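B-agarase (Agarivorans gilvus, PDB 5Z6P) is an agarase of glycoside hydrolase family 50, an enzyme that probably cleaves the beta-galactosidic linkages of agar polysaccharide. Local coordinates at residues 518-532 / 570-584. Numbering follows the deposited sequence.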
loop_
_atom_site.group_PDB
_atom_site.type_symbol
_atom_site.label_atom_id
_atom_site.label_comp_id
_atom_site.label_asym_id
_atom_site.label_seq_id
_atom_site.Cartn_x
_atom_site.Cartn_y
_atom_site.Cartn_z
ATOM N N ILE A 518 -8.628 -10.769 -19.074
ATOM C CA ILE A 518 -7.574 -11.469 -19.811
ATOM C C ILE A 518 -6.390 -10.569 -20.116
ATOM O O ILE A 518 -5.239 -10.939 -19.874
ATOM C CB ILE A 518 -8.078 -12.039 -21.148
ATOM C CG1 ILE A 518 -9.257 -12.974 -20.919
ATOM C CG2 ILE A 518 -6.938 -12.757 -21.893
ATOM C CD1 ILE A 518 -8.896 -14.175 -20.136
ATOM N N ASP A 519 -6.684 -9.380 -20.645
ATOM C CA ASP A 519 -5.639 -8.471 -21.087
ATOM C C ASP A 519 -4.809 -7.968 -19.919
ATOM O O ASP A 519 -3.626 -7.702 -20.070
ATOM C CB ASP A 519 -6.232 -7.283 -21.857
ATOM C CG ASP A 519 -6.570 -7.633 -23.299
ATOM O OD1 ASP A 519 -5.681 -7.517 -24.172
ATOM O OD2 ASP A 519 -7.726 -8.023 -23.564
ATOM N N GLY A 520 -5.436 -7.821 -18.760
ATOM C CA GLY A 520 -4.712 -7.405 -17.573
ATOM C C GLY A 520 -3.885 -8.546 -17.005
ATOM O O GLY A 520 -2.690 -8.429 -16.808
ATOM N N HIS A 521 -4.552 -9.662 -16.762
ATOM C CA HIS A 521 -3.943 -10.843 -16.171
ATOM C C HIS A 521 -2.714 -11.312 -16.971
ATOM O O HIS A 521 -1.625 -11.467 -16.416
ATOM C CB HIS A 521 -5.008 -11.947 -16.078
ATOM C CG HIS A 521 -4.577 -13.175 -15.335
ATOM N ND1 HIS A 521 -5.483 -14.038 -14.759
ATOM C CD2 HIS A 521 -3.352 -13.708 -15.110
ATOM C CE1 HIS A 521 -4.835 -15.043 -14.196
ATOM N NE2 HIS A 521 -3.541 -14.865 -14.396
ATOM N N TYR A 522 -2.901 -11.521 -18.268
ATOM C CA TYR A 522 -1.859 -12.074 -19.129
ATOM C C TYR A 522 -1.235 -11.014 -20.042
ATOM O O TYR A 522 -0.635 -11.343 -21.050
ATOM C CB TYR A 522 -2.435 -13.238 -19.958
ATOM C CG TYR A 522 -2.973 -14.351 -19.092
ATOM C CD1 TYR A 522 -2.114 -15.245 -18.476
ATOM C CD2 TYR A 522 -4.338 -14.485 -18.852
ATOM C CE1 TYR A 522 -2.585 -16.234 -17.654
ATOM C CE2 TYR A 522 -4.822 -15.497 -18.028
ATOM C CZ TYR A 522 -3.932 -16.358 -17.436
ATOM O OH TYR A 522 -4.366 -17.363 -16.635
ATOM N N GLY A 523 -1.368 -9.741 -19.667
ATOM C CA GLY A 523 -0.762 -8.638 -20.399
ATOM C C GLY A 523 0.700 -8.813 -20.811
ATOM O O GLY A 523 1.083 -8.459 -21.921
ATOM N N ILE A 524 1.517 -9.366 -19.922
ATOM C CA ILE A 524 2.927 -9.585 -20.225
ATOM C C ILE A 524 3.092 -10.633 -21.329
ATOM O O ILE A 524 3.938 -10.499 -22.200
ATOM C CB ILE A 524 3.723 -10.019 -18.959
ATOM C CG1 ILE A 524 3.813 -8.871 -17.950
ATOM C CG2 ILE A 524 5.118 -10.471 -19.324
ATOM C CD1 ILE A 524 4.234 -9.332 -16.550
ATOM N N ALA A 525 2.273 -11.675 -21.290
ATOM C CA ALA A 525 2.304 -12.689 -22.330
ATOM C C ALA A 525 1.870 -12.090 -23.667
ATOM O O ALA A 525 2.550 -12.246 -24.674
ATOM C CB ALA A 525 1.430 -13.861 -21.960
ATOM N N ILE A 526 0.751 -11.382 -23.654
ATOM C CA ILE A 526 0.144 -10.841 -24.860
ATOM C C ILE A 526 1.031 -9.798 -25.549
ATOM O O ILE A 526 1.257 -9.883 -26.751
ATOM C CB ILE A 526 -1.242 -10.242 -24.538
ATOM C CG1 ILE A 526 -2.155 -11.353 -24.004
ATOM C CG2 ILE A 526 -1.839 -9.559 -25.777
ATOM C CD1 ILE A 526 -3.489 -10.896 -23.488
ATOM N N HIS A 527 1.533 -8.829 -24.786
ATOM C CA HIS A 527 2.388 -7.793 -25.349
ATOM C C HIS A 527 3.696 -8.363 -25.901
ATOM O O HIS A 527 4.115 -8.021 -26.996
ATOM C CB HIS A 527 2.715 -6.719 -24.307
ATOM C CG HIS A 527 3.500 -5.575 -24.863
ATOM N ND1 HIS A 527 4.872 -5.501 -24.776
ATOM C CD2 HIS A 527 3.102 -4.467 -25.533
ATOM C CE1 HIS A 527 5.287 -4.389 -25.363
ATOM N NE2 HIS A 527 4.229 -3.749 -25.834
ATOM N N THR A 528 4.333 -9.224 -25.125
ATOM C CA THR A 528 5.596 -9.826 -25.530
ATOM C C THR A 528 5.454 -10.661 -26.817
ATOM O O THR A 528 6.310 -10.579 -27.688
ATOM C CB THR A 528 6.182 -10.673 -24.394
ATOM O OG1 THR A 528 6.467 -9.823 -23.273
ATOM C CG2 THR A 528 7.448 -11.343 -24.820
ATOM N N LEU A 529 4.371 -11.424 -26.947
ATOM C CA LEU A 529 4.070 -12.134 -28.191
ATOM C C LEU A 529 4.004 -11.171 -29.392
ATOM O O LEU A 529 4.331 -11.538 -30.524
ATOM C CB LEU A 529 2.757 -12.911 -28.076
ATOM C CG LEU A 529 2.814 -14.244 -27.328
ATOM C CD1 LEU A 529 1.426 -14.827 -27.099
ATOM C CD2 LEU A 529 3.711 -15.215 -28.090
ATOM N N GLY A 530 3.591 -9.939 -29.128
ATOM C CA GLY A 530 3.529 -8.932 -30.159
ATOM C C GLY A 530 4.897 -8.456 -30.613
ATOM O O GLY A 530 5.008 -7.889 -31.685
ATOM N N ARG A 531 5.932 -8.693 -29.804
ATOM C CA ARG A 531 7.275 -8.219 -30.117
ATOM C C ARG A 531 8.092 -9.177 -30.990
ATOM O O ARG A 531 7.769 -10.363 -31.125
ATOM C CB ARG A 531 8.023 -7.926 -28.822
ATOM C CG ARG A 531 7.377 -6.799 -28.013
ATOM C CD ARG A 531 8.051 -6.604 -26.688
ATOM N NE ARG A 531 9.466 -6.276 -26.813
ATOM C CZ ARG A 531 10.284 -6.196 -25.772
ATOM N NH1 ARG A 531 9.813 -6.436 -24.563
ATOM N NH2 ARG A 531 11.563 -5.891 -25.928
ATOM N N SER A 532 9.150 -8.656 -31.595
ATOM C CA SER A 532 10.034 -9.491 -32.393
ATOM C C SER A 532 11.097 -10.191 -31.528
ATOM O O SER A 532 11.683 -9.602 -30.625
ATOM C CB SER A 532 10.696 -8.658 -33.487
ATOM O OG SER A 532 11.193 -7.451 -32.947
ATOM N N LEU A 570 5.724 -16.369 -36.277
ATOM C CA LEU A 570 5.370 -16.141 -34.882
ATOM C C LEU A 570 6.400 -15.263 -34.213
ATOM O O LEU A 570 6.072 -14.303 -33.542
ATOM C CB LEU A 570 5.284 -17.455 -34.119
ATOM C CG LEU A 570 4.980 -17.318 -32.627
ATOM C CD1 LEU A 570 3.683 -16.611 -32.423
ATOM C CD2 LEU A 570 4.939 -18.688 -31.963
ATOM N N ALA A 571 7.652 -15.661 -34.383
ATOM C CA ALA A 571 8.776 -15.020 -33.752
ATOM C C ALA A 571 8.858 -13.520 -34.067
ATOM O O ALA A 571 9.269 -12.745 -33.223
ATOM C CB ALA A 571 10.063 -15.717 -34.171
ATOM N N LYS A 572 8.488 -13.141 -35.292
ATOM C CA LYS A 572 8.524 -11.750 -35.751
ATOM C C LYS A 572 7.533 -10.856 -34.993
ATOM O O LYS A 572 7.770 -9.668 -34.801
ATOM C CB LYS A 572 8.242 -11.686 -37.262
ATOM C CG LYS A 572 7.864 -10.311 -37.800
ATOM C CD LYS A 572 8.294 -10.134 -39.263
ATOM C CE LYS A 572 8.794 -8.709 -39.571
ATOM N NZ LYS A 572 9.447 -8.001 -38.422
ATOM N N GLY A 573 6.415 -11.433 -34.574
ATOM C CA GLY A 573 5.453 -10.711 -33.758
ATOM C C GLY A 573 4.038 -11.038 -34.178
ATOM O O GLY A 573 3.739 -11.047 -35.367
ATOM N N VAL A 574 3.174 -11.332 -33.212
ATOM C CA VAL A 574 1.754 -11.496 -33.494
ATOM C C VAL A 574 0.912 -10.587 -32.600
ATOM O O VAL A 574 1.146 -10.479 -31.399
ATOM C CB VAL A 574 1.281 -12.956 -33.322
ATOM C CG1 VAL A 574 1.923 -13.823 -34.344
ATOM C CG2 VAL A 574 1.609 -13.484 -31.937
ATOM N N LYS A 575 -0.074 -9.944 -33.209
ATOM C CA LYS A 575 -0.935 -8.994 -32.523
ATOM C C LYS A 575 -2.380 -9.255 -32.916
ATOM O O LYS A 575 -2.647 -10.002 -33.854
ATOM C CB LYS A 575 -0.542 -7.556 -32.873
ATOM C CG LYS A 575 0.817 -7.138 -32.365
ATOM C CD LYS A 575 1.163 -5.741 -32.804
ATOM C CE LYS A 575 2.573 -5.387 -32.380
ATOM N NZ LYS A 575 2.993 -4.040 -32.856
ATOM N N GLY A 576 -3.311 -8.636 -32.200
ATOM C CA GLY A 576 -4.716 -8.788 -32.510
ATOM C C GLY A 576 -5.236 -10.189 -32.250
ATOM O O GLY A 576 -6.140 -10.661 -32.939
ATOM N N LEU A 577 -4.661 -10.849 -31.245
ATOM C CA LEU A 577 -5.071 -12.194 -30.868
ATOM C C LEU A 577 -6.465 -12.132 -30.265
ATOM O O LEU A 577 -6.805 -11.177 -29.575
ATOM C CB LEU A 577 -4.077 -12.812 -29.878
ATOM C CG LEU A 577 -2.630 -12.994 -30.358
ATOM C CD1 LEU A 577 -1.752 -13.509 -29.229
ATOM C CD2 LEU A 577 -2.541 -13.912 -31.572
ATOM N N THR A 578 -7.278 -13.143 -30.534
ATOM C CA THR A 578 -8.665 -13.110 -30.095
ATOM C C THR A 578 -8.813 -13.571 -28.646
ATOM O O THR A 578 -9.858 -13.374 -28.041
ATOM C CB THR A 578 -9.557 -13.970 -31.006
ATOM O OG1 THR A 578 -9.280 -15.362 -30.792
ATOM C CG2 THR A 578 -9.302 -13.618 -32.466
ATOM N N HIS A 579 -7.761 -14.180 -28.105
ATOM C CA HIS A 579 -7.754 -14.665 -26.730
ATOM C C HIS A 579 -8.802 -15.763 -26.491
ATOM O O HIS A 579 -9.588 -15.656 -25.562
ATOM C CB HIS A 579 -7.998 -13.514 -25.739
ATOM C CG HIS A 579 -7.097 -12.332 -25.918
ATOM N ND1 HIS A 579 -5.846 -12.419 -26.504
ATOM C CD2 HIS A 579 -7.259 -11.029 -25.596
ATOM C CE1 HIS A 579 -5.289 -11.226 -26.532
ATOM N NE2 HIS A 579 -6.126 -10.362 -25.983
ATOM N N ASN A 580 -8.812 -16.827 -27.295
ATOM C CA ASN A 580 -9.752 -17.917 -27.036
ATOM C C ASN A 580 -9.266 -18.738 -25.855
ATOM O O ASN A 580 -8.252 -18.405 -25.254
ATOM C CB ASN A 580 -9.973 -18.794 -28.290
ATOM C CG ASN A 580 -8.678 -19.369 -28.873
ATOM O OD1 ASN A 580 -7.704 -19.602 -28.171
ATOM N ND2 ASN A 580 -8.681 -19.598 -30.170
ATOM N N SER A 581 -9.974 -19.803 -25.504
ATOM C CA SER A 581 -9.616 -20.528 -24.286
ATOM C C SER A 581 -8.278 -21.252 -24.426
ATOM O O SER A 581 -7.552 -21.403 -23.447
ATOM C CB SER A 581 -10.713 -21.514 -23.888
ATOM O OG SER A 581 -11.038 -22.370 -24.954
ATOM N N ALA A 582 -7.944 -21.681 -25.639
ATOM C CA ALA A 582 -6.662 -22.347 -25.868
ATOM C C ALA A 582 -5.494 -21.366 -25.750
ATOM O O ALA A 582 -4.485 -21.667 -25.133
ATOM C CB ALA A 582 -6.645 -23.018 -27.216
ATOM N N GLN A 583 -5.636 -20.193 -26.347
ATOM C CA GLN A 583 -4.620 -19.159 -26.221
ATOM C C GLN A 583 -4.388 -18.746 -24.769
ATOM O O GLN A 583 -3.262 -18.454 -24.389
ATOM C CB GLN A 583 -4.997 -17.933 -27.060
ATOM C CG GLN A 583 -4.798 -18.142 -28.559
ATOM C CD GLN A 583 -5.403 -17.031 -29.408
ATOM O OE1 GLN A 583 -6.433 -16.464 -29.065
ATOM N NE2 GLN A 583 -4.769 -16.740 -30.532
ATOM N N VAL A 584 -5.443 -18.722 -23.956
ATOM C CA VAL A 584 -5.297 -18.305 -22.559
ATOM C C VAL A 584 -4.539 -19.365 -21.756
ATOM O O VAL A 584 -3.694 -19.031 -20.941
ATOM C CB VAL A 584 -6.664 -18.003 -21.908
ATOM C CG1 VAL A 584 -6.534 -17.829 -20.405
ATOM C CG2 VAL A 584 -7.266 -16.731 -22.533
HETATM O O HOH W 1 0.069 -9.455 -28.973
#
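L529 and G530 run beside the linker between helices 567-572 and 581-609, where V574 N donates an almost straight bond to L529 O (2.9 Å, 173° at the hydrogen). G530 CA comes within 3.1 Å of V574 O, a CA-H...O contact, while G573, at backbone angles (phi 140°, psi 133°) that by themselves call for glycine, turns its CA toward the carbonyl oxygens of L529, G530 and R531. A water donates to both I526 O and V574 O, bridging the chains beside the direct bond.

Further along, the H579 ring carries much of the side-chain contact. I526 CD1 lies over one face, a CH-pi contact 3.9 Å from the ring centroid, and L577 O lies 3.4 Å above the opposite face, toward the rim. D519 meets the ring edge near its plane, its OD1 taking a weak bond from NE2; the ND1 bond to Y587 OH of helix 581-609 and the groups over both faces probably limit the ring's rotation. V584 divides its two methyls: CG1, anti to the backbone N, touches Y522 CE2, whereas CG2 meets I518 CD1 tip to tip at 3.9 Å. The L529 and L577 side chains cross at about a right angle, touching through their CD1 methyls.

The contact thus joins the short helices 518-521 and 523-530, which follow strand 501-506 in the chain, to the start of helix 581-609. W560 of helix 553-560 packs on L529 and L577, and K539 NZ of helix 537-550 hydrogen-bonds the carbonyl oxygens of L529, R531 and L570, linking both segments to that helix.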